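Local coordinates for protein purine nucleoside phosphorylase (Schistosoma mansoni, PDB 5KO5) that probably catalyses the reversible phosphorolysis of purine nucleosides such as inosine and guanosine, releasing the free base and ribose 1-phosphate, at residues M14-I19 with I102-L107; G192-N197 with M221-E226; L238-I243 with M275-I280. All blocks are in the same frame, centred on the assembly; numbering follows the deposited sequence.

Interaction 1: M14-I19 with I102-L107; sequences MAADYI and IRVMKL. With EDO (1,2-ethanediol), chain E.
A helix-helix packing contact joins Ala15, Ala16 and Ile19 of helix 9-23 to Val104 and Leu107 of helix 95-108. The two segment axes cross at -58° and approach to 8.9 Å. Ala15 and Ala16 point toward the other helix, and the CA atoms of Ala16 and Val104 are 5.6 Å apart. Val104 is the centre of the contact, and its two methyls point to different partners. Val104 CG1, anti to the backbone N (chi1 170°), meets Ile19 CD1 at 3.6 Å and comes near Ala16 CA. The other methyl, Val104 CG2, lies beside the backbone N and touches Ala15 CB, also at 3.6 Å. One turn later, Leu107 adds its CB, 4.0 Å from Ala16 CB. No hydrogen bond crosses between the segments. Ile19 also rests on Leu70 and Leu72 of strand 69-75, so the interface runs on into the sheet. Away from the contact, Lys106 NZ donates a 2.8 Å hydrogen bond to O1 of a 1,2-ethanediol, probably from the crystallisation liquor, and also bonds to Cys233 O. This is apolar helix-helix packing, joining helix 9-23 to helix 95-108 on the outer part of an alpha/beta fold.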
loop_
_atom_site.group_PDB
_atom_site.type_symbol
_atom_site.label_atom_id
_atom_site.label_comp_id
_atom_site.label_asym_id
_atom_site.label_seq_id
_atom_site.Cartn_x
_atom_site.Cartn_y
_atom_site.Cartn_z
ATOM N N MET A 14 -22.665 19.444 -11.732
ATOM C CA MET A 14 -22.406 20.227 -12.935
ATOM C C MET A 14 -22.172 19.317 -14.135
ATOM O O MET A 14 -22.654 19.597 -15.242
ATOM C CB MET A 14 -21.220 21.163 -12.717
ATOM C CG MET A 14 -20.961 22.080 -13.901
ATOM S SD MET A 14 -19.681 23.308 -13.600
ATOM C CE MET A 14 -19.826 24.303 -15.084
ATOM N N ALA A 15 -21.452 18.212 -13.928
ATOM C CA ALA A 15 -21.261 17.239 -14.998
ATOM C C ALA A 15 -22.579 16.584 -15.390
ATOM O O ALA A 15 -22.867 16.420 -16.583
ATOM C CB ALA A 15 -20.239 16.183 -14.568
ATOM N N ALA A 16 -23.395 16.204 -14.405
ATOM C CA ALA A 16 -24.661 15.549 -14.722
ATOM C C ALA A 16 -25.609 16.496 -15.450
ATOM O O ALA A 16 -26.318 16.082 -16.378
ATOM C CB ALA A 16 -25.289 14.971 -13.452
ATOM N N ASP A 17 -25.620 17.777 -15.064
ATOM C CA ASP A 17 -26.451 18.763 -15.754
ATOM C C ASP A 17 -26.097 18.842 -17.234
ATOM O O ASP A 17 -26.986 18.873 -18.096
ATOM C CB ASP A 17 -26.277 20.136 -15.110
ATOM C CG ASP A 17 -27.011 20.263 -13.797
ATOM O OD1 ASP A 17 -27.851 19.391 -13.496
ATOM O OD2 ASP A 17 -26.753 21.247 -13.071
ATOM N N TYR A 18 -24.801 18.895 -17.547
ATOM C CA TYR A 18 -24.382 18.940 -18.943
ATOM C C TYR A 18 -24.845 17.695 -19.685
ATOM O O TYR A 18 -25.391 17.782 -20.787
ATOM C CB TYR A 18 -22.858 19.073 -19.026
ATOM C CG TYR A 18 -22.317 19.047 -20.443
ATOM C CD1 TYR A 18 -22.261 20.202 -21.215
ATOM C CD2 TYR A 18 -21.860 17.858 -21.008
ATOM C CE1 TYR A 18 -21.765 20.175 -22.506
ATOM C CE2 TYR A 18 -21.367 17.819 -22.296
ATOM C CZ TYR A 18 -21.321 18.980 -23.042
ATOM O OH TYR A 18 -20.828 18.945 -24.323
ATOM N N ILE A 19 -24.631 16.525 -19.085
ATOM C CA ILE A 19 -24.973 15.261 -19.732
ATOM C C ILE A 19 -26.476 15.161 -19.969
ATOM O O ILE A 19 -26.921 14.725 -21.038
ATOM C CB ILE A 19 -24.443 14.086 -18.890
ATOM C CG1 ILE A 19 -22.913 14.081 -18.869
ATOM C CG2 ILE A 19 -24.994 12.759 -19.413
ATOM C CD1 ILE A 19 -22.346 13.395 -17.646
ATOM N N ILE A 102 -18.454 7.895 -11.398
ATOM C CA ILE A 102 -19.438 7.025 -10.760
ATOM C C ILE A 102 -20.483 7.854 -10.022
ATOM O O ILE A 102 -21.681 7.546 -10.041
ATOM C CB ILE A 102 -18.748 6.038 -9.803
ATOM C CG1 ILE A 102 -17.656 5.236 -10.512
ATOM C CG2 ILE A 102 -19.791 5.116 -9.186
ATOM C CD1 ILE A 102 -18.142 4.519 -11.728
ATOM N N ARG A 103 -20.039 8.906 -9.342
ATOM C CA ARG A 103 -20.986 9.792 -8.675
ATOM C C ARG A 103 -21.873 10.533 -9.670
ATOM O O ARG A 103 -23.046 10.793 -9.371
ATOM C CB ARG A 103 -20.222 10.730 -7.751
ATOM C CG ARG A 103 -19.670 9.944 -6.580
ATOM C CD ARG A 103 -18.820 10.760 -5.618
ATOM N NE ARG A 103 -18.513 9.921 -4.460
ATOM C CZ ARG A 103 -17.574 10.188 -3.565
ATOM N NH1 ARG A 103 -16.846 11.296 -3.668
ATOM N NH2 ARG A 103 -17.359 9.335 -2.570
ATOM N N VAL A 104 -21.343 10.861 -10.852
ATOM C CA VAL A 104 -22.190 11.399 -11.913
ATOM C C VAL A 104 -23.241 10.375 -12.323
ATOM O O VAL A 104 -24.418 10.710 -12.482
ATOM C CB VAL A 104 -21.322 11.864 -13.096
ATOM C CG1 VAL A 104 -22.189 12.189 -14.308
ATOM C CG2 VAL A 104 -20.497 13.081 -12.671
ATOM N N MET A 105 -22.839 9.110 -12.495
ATOM C CA MET A 105 -23.830 8.068 -12.754
ATOM C C MET A 105 -24.930 8.083 -11.704
ATOM O O MET A 105 -26.112 7.983 -12.042
ATOM C CB MET A 105 -23.177 6.689 -12.775
ATOM C CG MET A 105 -22.337 6.418 -13.999
ATOM S SD MET A 105 -21.806 4.701 -13.947
ATOM C CE MET A 105 -20.832 4.601 -15.454
ATOM N N LYS A 106 -24.562 8.214 -10.426
ATOM C CA LYS A 106 -25.570 8.225 -9.371
ATOM C C LYS A 106 -26.548 9.375 -9.570
ATOM O O LYS A 106 -27.766 9.183 -9.503
ATOM C CB LYS A 106 -24.898 8.315 -7.998
ATOM C CG LYS A 106 -25.887 8.424 -6.818
ATOM C CD LYS A 106 -26.583 7.090 -6.535
ATOM C CE LYS A 106 -27.742 7.211 -5.560
ATOM N NZ LYS A 106 -27.339 7.673 -4.215
ATOM N N LEU A 107 -26.027 10.580 -9.835
ATOM C CA LEU A 107 -26.898 11.734 -10.035
ATOM C C LEU A 107 -27.740 11.605 -11.295
ATOM O O LEU A 107 -28.821 12.200 -11.372
ATOM C CB LEU A 107 -26.087 13.029 -10.072
ATOM C CG LEU A 107 -25.351 13.335 -8.763
ATOM C CD1 LEU A 107 -24.701 14.699 -8.835
ATOM C CD2 LEU A 107 -26.280 13.252 -7.569
HETATM C C1 EDO E . -26.363 11.412 -4.093
HETATM O O1 EDO E . -26.136 10.136 -3.475
HETATM C C2 EDO E . -27.854 11.712 -4.169
HETATM O O2 EDO E . -28.460 10.962 -5.232
#

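Interaction 2: G192-N197 with M221-E226. With CYT (6-aminopyrimidin-2(1H)-one), chain B.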
loop_
_atom_site.group_PDB
_atom_site.type_symbol
_atom_site.label_atom_id
_atom_site.label_comp_id
_atom_site.label_asym_id
_atom_site.label_seq_id
_atom_site.Cartn_x
_atom_site.Cartn_y
_atom_site.Cartn_z
ATOM N N GLY A 192 -15.973 -16.202 -7.123
ATOM C CA GLY A 192 -14.709 -16.135 -6.418
ATOM C C GLY A 192 -14.393 -14.760 -5.875
ATOM O O GLY A 192 -15.099 -13.776 -6.125
ATOM N N VAL A 193 -13.285 -14.720 -5.139
ATOM C CA VAL A 193 -12.788 -13.518 -4.479
ATOM C C VAL A 193 -11.721 -12.878 -5.357
ATOM O O VAL A 193 -10.796 -13.561 -5.820
ATOM C CB VAL A 193 -12.198 -13.871 -3.102
ATOM C CG1 VAL A 193 -11.504 -12.653 -2.471
ATOM C CG2 VAL A 193 -13.280 -14.418 -2.186
ATOM N N TYR A 194 -11.834 -11.567 -5.565
ATOM C CA TYR A 194 -10.941 -10.805 -6.437
ATOM C C TYR A 194 -9.891 -10.067 -5.610
ATOM O O TYR A 194 -10.229 -9.260 -4.737
ATOM C CB TYR A 194 -11.777 -9.803 -7.235
ATOM C CG TYR A 194 -11.057 -8.919 -8.232
ATOM C CD1 TYR A 194 -10.467 -7.725 -7.830
ATOM C CD2 TYR A 194 -11.051 -9.237 -9.590
ATOM C CE1 TYR A 194 -9.846 -6.896 -8.747
ATOM C CE2 TYR A 194 -10.431 -8.411 -10.522
ATOM C CZ TYR A 194 -9.832 -7.246 -10.089
ATOM O OH TYR A 194 -9.233 -6.418 -10.997
ATOM N N ALA A 195 -8.617 -10.318 -5.896
ATOM C CA ALA A 195 -7.549 -9.536 -5.282
ATOM C C ALA A 195 -7.222 -8.364 -6.189
ATOM O O ALA A 195 -6.965 -8.558 -7.377
ATOM C CB ALA A 195 -6.290 -10.381 -5.114
ATOM N N PHE A 196 -7.193 -7.154 -5.616
ATOM C CA PHE A 196 -6.833 -5.948 -6.357
ATOM C C PHE A 196 -5.335 -5.715 -6.193
ATOM O O PHE A 196 -4.866 -5.395 -5.095
ATOM C CB PHE A 196 -7.656 -4.774 -5.832
ATOM C CG PHE A 196 -7.373 -3.437 -6.493
ATOM C CD1 PHE A 196 -6.813 -3.334 -7.771
ATOM C CD2 PHE A 196 -7.682 -2.261 -5.806
ATOM C CE1 PHE A 196 -6.566 -2.082 -8.338
ATOM C CE2 PHE A 196 -7.437 -1.003 -6.377
ATOM C CZ PHE A 196 -6.887 -0.917 -7.657
ATOM N N ASN A 197 -4.588 -5.948 -7.283
ATOM C CA ASN A 197 -3.186 -5.554 -7.432
ATOM C C ASN A 197 -3.156 -4.207 -8.131
ATOM O O ASN A 197 -3.612 -4.087 -9.268
ATOM C CB ASN A 197 -2.481 -6.584 -8.317
ATOM C CG ASN A 197 -1.120 -6.120 -8.803
ATOM O OD1 ASN A 197 -0.447 -5.335 -8.132
ATOM N ND2 ASN A 197 -0.693 -6.626 -9.969
ATOM N N MET A 221 -6.258 -5.578 -11.865
ATOM C CA MET A 221 -5.775 -4.224 -11.605
ATOM C C MET A 221 -6.882 -3.174 -11.645
ATOM O O MET A 221 -6.599 -1.982 -11.821
ATOM C CB MET A 221 -4.664 -3.844 -12.582
ATOM C CG MET A 221 -3.526 -4.830 -12.663
ATOM S SD MET A 221 -2.370 -4.333 -13.951
ATOM C CE MET A 221 -1.368 -5.819 -14.041
ATOM N N SER A 222 -8.132 -3.575 -11.479
ATOM C CA SER A 222 -9.213 -2.619 -11.652
ATOM C C SER A 222 -10.350 -3.002 -10.721
ATOM O O SER A 222 -10.170 -3.789 -9.787
ATOM C CB SER A 222 -9.681 -2.610 -13.117
ATOM O OG SER A 222 -10.342 -3.820 -13.422
ATOM N N THR A 223 -11.519 -2.419 -10.993
ATOM C CA THR A 223 -12.821 -2.887 -10.525
ATOM C C THR A 223 -13.112 -2.513 -9.078
ATOM O O THR A 223 -14.130 -1.876 -8.803
ATOM C CB THR A 223 -12.980 -4.383 -10.784
ATOM O OG1 THR A 223 -12.904 -4.597 -12.202
ATOM C CG2 THR A 223 -14.329 -4.880 -10.276
ATOM N N VAL A 224 -12.238 -2.891 -8.148
ATOM C CA VAL A 224 -12.432 -2.602 -6.728
ATOM C C VAL A 224 -12.645 -1.110 -6.452
ATOM O O VAL A 224 -13.538 -0.769 -5.661
ATOM C CB VAL A 224 -11.322 -3.249 -5.881
ATOM C CG1 VAL A 224 -11.335 -2.723 -4.445
ATOM C CG2 VAL A 224 -11.477 -4.772 -5.899
ATOM N N PRO A 225 -11.908 -0.182 -7.076
ATOM C CA PRO A 225 -12.191 1.243 -6.800
ATOM C C PRO A 225 -13.600 1.639 -7.197
ATOM O O PRO A 225 -14.310 2.287 -6.416
ATOM C CB PRO A 225 -11.118 1.987 -7.616
ATOM C CG PRO A 225 -9.977 0.967 -7.728
ATOM C CD PRO A 225 -10.688 -0.354 -7.896
ATOM N N GLU A 226 -14.043 1.192 -8.373
ATOM C CA GLU A 226 -15.387 1.530 -8.831
ATOM C C GLU A 226 -16.438 0.885 -7.952
ATOM O O GLU A 226 -17.464 1.513 -7.652
ATOM C CB GLU A 226 -15.582 1.070 -10.278
ATOM C CG GLU A 226 -14.755 1.823 -11.282
ATOM C CD GLU A 226 -13.494 1.090 -11.669
ATOM O OE1 GLU A 226 -12.856 0.513 -10.774
ATOM O OE2 GLU A 226 -13.139 1.096 -12.870
HETATM N N3 CYT B . -3.466 -10.250 -14.500
HETATM C C4 CYT B . -3.624 -11.155 -15.467
HETATM N N1 CYT B . -4.978 -8.814 -15.639
HETATM C C2 CYT B . -4.119 -9.062 -14.562
HETATM O O2 CYT B . -3.952 -8.193 -13.700
HETATM N N4 CYT B . -2.944 -12.302 -15.355
HETATM C C5 CYT B . -4.504 -10.926 -16.569
HETATM C C6 CYT B . -5.146 -9.750 -16.614
HETATM O O HOH W 1 -9.029 -6.936 -13.614
#
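Phe196 lays its ring against Pro225, whose CD sits over one face, 4.1 Å from the ring centroid and 29° off the normal. This is a CH-pi contact. Pro225 CG also touches the ring, 3.5 Å from Phe196 CE2. Val224 packs beside it: its CB meets Phe196 CD2, and its CG2 reaches Tyr194 CD1 at 3.7 Å. One valine thus bridges two aromatic rings of the same strand. Both rings have CG anti to the backbone N, which sends them from alternate strand positions toward the segment 221-226.

The polar link is made at the tyrosine hydroxyl. Ser222 N donates to Tyr194 OH at 3.1 Å, nearly straight at 164°. A water lies in the plane of the tyrosine ring, at its edge, 2.7 Å from Tyr194 OH; its bond to Ser222 OG is weak. Ser222 OG and Thr223 OG1 share a hydrogen bond, and Thr223 OG1 is also held by Asn117 ND2. The loop before helix 224-232 is therefore tied to the strand by its backbone and to the sheet by its side chains.

At the other end, Met221 CA makes a CA-H...O contact of 3.2 Å with Asn197 O, while Asn197 ND2 is held by Thr201 O. The extended Met221 side chain leaves this junction for the ligand, and its CE lies 3.5 Å from O2 of the bound cytosine. Phe161 of a second subunit packs on Met221, and Leu145 of that subunit on Phe196. Met221 thus lines the cytosine pocket, where Glu203 and Asn245 hydrogen-bond the ligand. A strand end meeting the loop before helix 224-232 here is consistent with the base site of trimeric purine nucleoside phosphorylases.

Interaction 3: L238-I243 with M275-I280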
loop_
_atom_site.group_PDB
_atom_site.type_symbol
_atom_site.label_atom_id
_atom_site.label_comp_id
_atom_site.label_asym_id
_atom_site.label_seq_id
_atom_site.Cartn_x
_atom_site.Cartn_y
_atom_site.Cartn_z
ATOM N N LEU A 238 -22.722 -5.726 -10.113
ATOM C CA LEU A 238 -22.356 -7.052 -10.594
ATOM C C LEU A 238 -21.014 -6.894 -11.290
ATOM O O LEU A 238 -20.882 -6.050 -12.181
ATOM C CB LEU A 238 -23.370 -7.565 -11.620
ATOM C CG LEU A 238 -22.944 -8.866 -12.301
ATOM C CD1 LEU A 238 -22.950 -10.034 -11.314
ATOM C CD2 LEU A 238 -23.845 -9.166 -13.487
ATOM N N ALA A 239 -20.017 -7.674 -10.873
ATOM C CA ALA A 239 -18.685 -7.602 -11.457
ATOM C C ALA A 239 -18.284 -8.995 -11.901
ATOM O O ALA A 239 -18.389 -9.945 -11.121
ATOM C CB ALA A 239 -17.674 -7.075 -10.436
ATOM N N VAL A 240 -17.825 -9.117 -13.149
ATOM C CA VAL A 240 -17.483 -10.407 -13.738
ATOM C C VAL A 240 -16.073 -10.324 -14.302
ATOM O O VAL A 240 -15.774 -9.423 -15.092
ATOM C CB VAL A 240 -18.481 -10.792 -14.847
ATOM C CG1 VAL A 240 -18.070 -12.113 -15.498
ATOM C CG2 VAL A 240 -19.887 -10.867 -14.271
ATOM N N SER A 241 -15.211 -11.252 -13.894
ATOM C CA SER A 241 -13.867 -11.354 -14.450
ATOM C C SER A 241 -13.832 -12.409 -15.544
ATOM O O SER A 241 -14.374 -13.504 -15.381
ATOM C CB SER A 241 -12.857 -11.779 -13.385
ATOM O OG SER A 241 -12.596 -10.730 -12.476
ATOM N N LEU A 242 -13.189 -12.072 -16.658
ATOM C CA LEU A 242 -12.823 -13.056 -17.666
ATOM C C LEU A 242 -11.390 -13.489 -17.383
ATOM O O LEU A 242 -10.492 -12.649 -17.309
ATOM C CB LEU A 242 -12.933 -12.449 -19.063
ATOM C CG LEU A 242 -12.390 -13.290 -20.224
ATOM C CD1 LEU A 242 -13.103 -14.633 -20.325
ATOM C CD2 LEU A 242 -12.534 -12.516 -21.516
ATOM N N ILE A 243 -11.182 -14.791 -17.207
ATOM C CA ILE A 243 -9.874 -15.319 -16.831
ATOM C C ILE A 243 -8.996 -15.390 -18.077
ATOM O O ILE A 243 -9.279 -16.147 -19.012
ATOM C CB ILE A 243 -9.997 -16.689 -16.152
ATOM C CG1 ILE A 243 -10.906 -16.595 -14.911
ATOM C CG2 ILE A 243 -8.620 -17.247 -15.836
ATOM C CD1 ILE A 243 -10.455 -15.540 -13.891
ATOM N N MET A 275 -23.567 -10.982 -25.400
ATOM C CA MET A 275 -24.890 -11.596 -25.364
ATOM C C MET A 275 -25.351 -11.784 -23.923
ATOM O O MET A 275 -26.504 -11.496 -23.583
ATOM C CB MET A 275 -24.838 -12.930 -26.125
ATOM C CG MET A 275 -26.180 -13.593 -26.392
ATOM S SD MET A 275 -26.870 -14.395 -24.934
ATOM C CE MET A 275 -25.495 -15.363 -24.401
ATOM N N TRP A 276 -24.449 -12.242 -23.058
ATOM C CA TRP A 276 -24.794 -12.490 -21.664
ATOM C C TRP A 276 -25.233 -11.204 -20.981
ATOM O O TRP A 276 -26.285 -11.152 -20.330
ATOM C CB TRP A 276 -23.554 -13.044 -20.974
ATOM C CG TRP A 276 -23.744 -13.615 -19.612
ATOM C CD1 TRP A 276 -24.926 -13.929 -18.993
ATOM C CD2 TRP A 276 -22.706 -13.998 -18.713
ATOM N NE1 TRP A 276 -24.677 -14.465 -17.748
ATOM C CE2 TRP A 276 -23.320 -14.522 -17.555
ATOM C CE3 TRP A 276 -21.306 -13.939 -18.770
ATOM C CZ2 TRP A 276 -22.584 -14.980 -16.460
ATOM C CZ3 TRP A 276 -20.576 -14.398 -17.689
ATOM C CH2 TRP A 276 -21.217 -14.913 -16.548
ATOM N N PHE A 277 -24.431 -10.146 -21.123
ATOM C CA PHE A 277 -24.739 -8.892 -20.450
ATOM C C PHE A 277 -25.967 -8.212 -21.043
ATOM O O PHE A 277 -26.730 -7.576 -20.310
ATOM C CB PHE A 277 -23.507 -7.981 -20.424
ATOM C CG PHE A 277 -22.671 -8.164 -19.193
ATOM C CD1 PHE A 277 -22.214 -9.421 -18.831
ATOM C CD2 PHE A 277 -22.377 -7.090 -18.380
ATOM C CE1 PHE A 277 -21.462 -9.594 -17.666
ATOM C CE2 PHE A 277 -21.613 -7.254 -17.231
ATOM C CZ PHE A 277 -21.171 -8.517 -16.879
ATOM N N LYS A 278 -26.191 -8.341 -22.352
ATOM C CA LYS A 278 -27.437 -7.829 -22.918
ATOM C C LYS A 278 -28.641 -8.499 -22.266
ATOM O O LYS A 278 -29.605 -7.826 -21.888
ATOM C CB LYS A 278 -27.443 -8.013 -24.439
ATOM C CG LYS A 278 -28.673 -7.477 -25.154
ATOM C CD LYS A 278 -28.529 -7.674 -26.667
ATOM C CE LYS A 278 -29.768 -7.239 -27.421
ATOM N NZ LYS A 278 -29.609 -7.466 -28.889
ATOM N N GLU A 279 -28.584 -9.820 -22.088
ATOM C CA GLU A 279 -29.698 -10.525 -21.460
ATOM C C GLU A 279 -29.826 -10.164 -19.983
ATOM O O GLU A 279 -30.942 -10.026 -19.471
ATOM C CB GLU A 279 -29.561 -12.036 -21.658
ATOM C CG GLU A 279 -30.711 -12.853 -21.060
ATOM C CD GLU A 279 -32.028 -12.685 -21.798
ATOM O OE1 GLU A 279 -32.055 -12.027 -22.859
ATOM O OE2 GLU A 279 -33.045 -13.217 -21.303
ATOM N N ILE A 280 -28.702 -10.006 -19.279
ATOM C CA ILE A 280 -28.763 -9.540 -17.893
ATOM C C ILE A 280 -29.503 -8.210 -17.821
ATOM O O ILE A 280 -30.401 -8.020 -16.992
ATOM C CB ILE A 280 -27.355 -9.450 -17.279
ATOM C CG1 ILE A 280 -26.759 -10.849 -17.087
ATOM C CG2 ILE A 280 -27.404 -8.694 -15.944
ATOM C CD1 ILE A 280 -25.267 -10.843 -16.775
#
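Strand 238-243 and helix 275-280 run nearly antiparallel, at 170°, with their axes 12.2 Å apart at closest approach. That spacing is bridged by side chains alone. Val240 faces the helix and divides its methyls between two rings. Its CG2 meets the edge of Phe277, in the ring plane, 3.7 Å from CZ. Val240 CG1, anti to the backbone N (chi1 177°), reaches Trp276 CZ3 at 4.0 Å. Phe277 and Val240 pass alongside one another. Leu238, two residues earlier on the same strand face, meets Ile280 tip to tip, with Leu238 CD2 and Ile280 CD1 4.0 Å apart. Ile280 CD1 also lies 3.7 Å above the plane of the Trp276 ring, near the edge of the indole. The helix therefore offers a joined apolar surface to the strand. Trp276 is placed from outside as well: its NE1 bonds to Ala176 O, and Phe185 meets it edge-to-face. Strand 236-246, paired with strand 112-121, thus presents this face of the sheet to helix 259-283. No hydrogen bond or charge pair crosses here. The chemistry implies that the contact between these two segments rests on buried apolar packing, with water probably excluded.

The three contacts occur in series along the chain. Interactions 2 and 3 touch directly: Tyr194 CD2 lies 3.6 Å from Ser241 OG, and Thr223 CG2 packs on Ala239 CB at 4.0 Å. Helix 224-232 leads into strand 236-246, and both contacts reach the same sheet. Asn117 links them too, bonding both Thr223 OG1 and Ser241 OG. Interaction 2 reaches the cytosine through Met221. In interaction 3 the side chain of Val240 is about 13 Å from that ligand. The centre of interaction 1 is about 24 Å from that of interaction 2, yet their nearest atoms are about 4 Å apart without touching. Ile102 and Arg103 pack on Ile229 of helix 224-232, which begins in interaction 2.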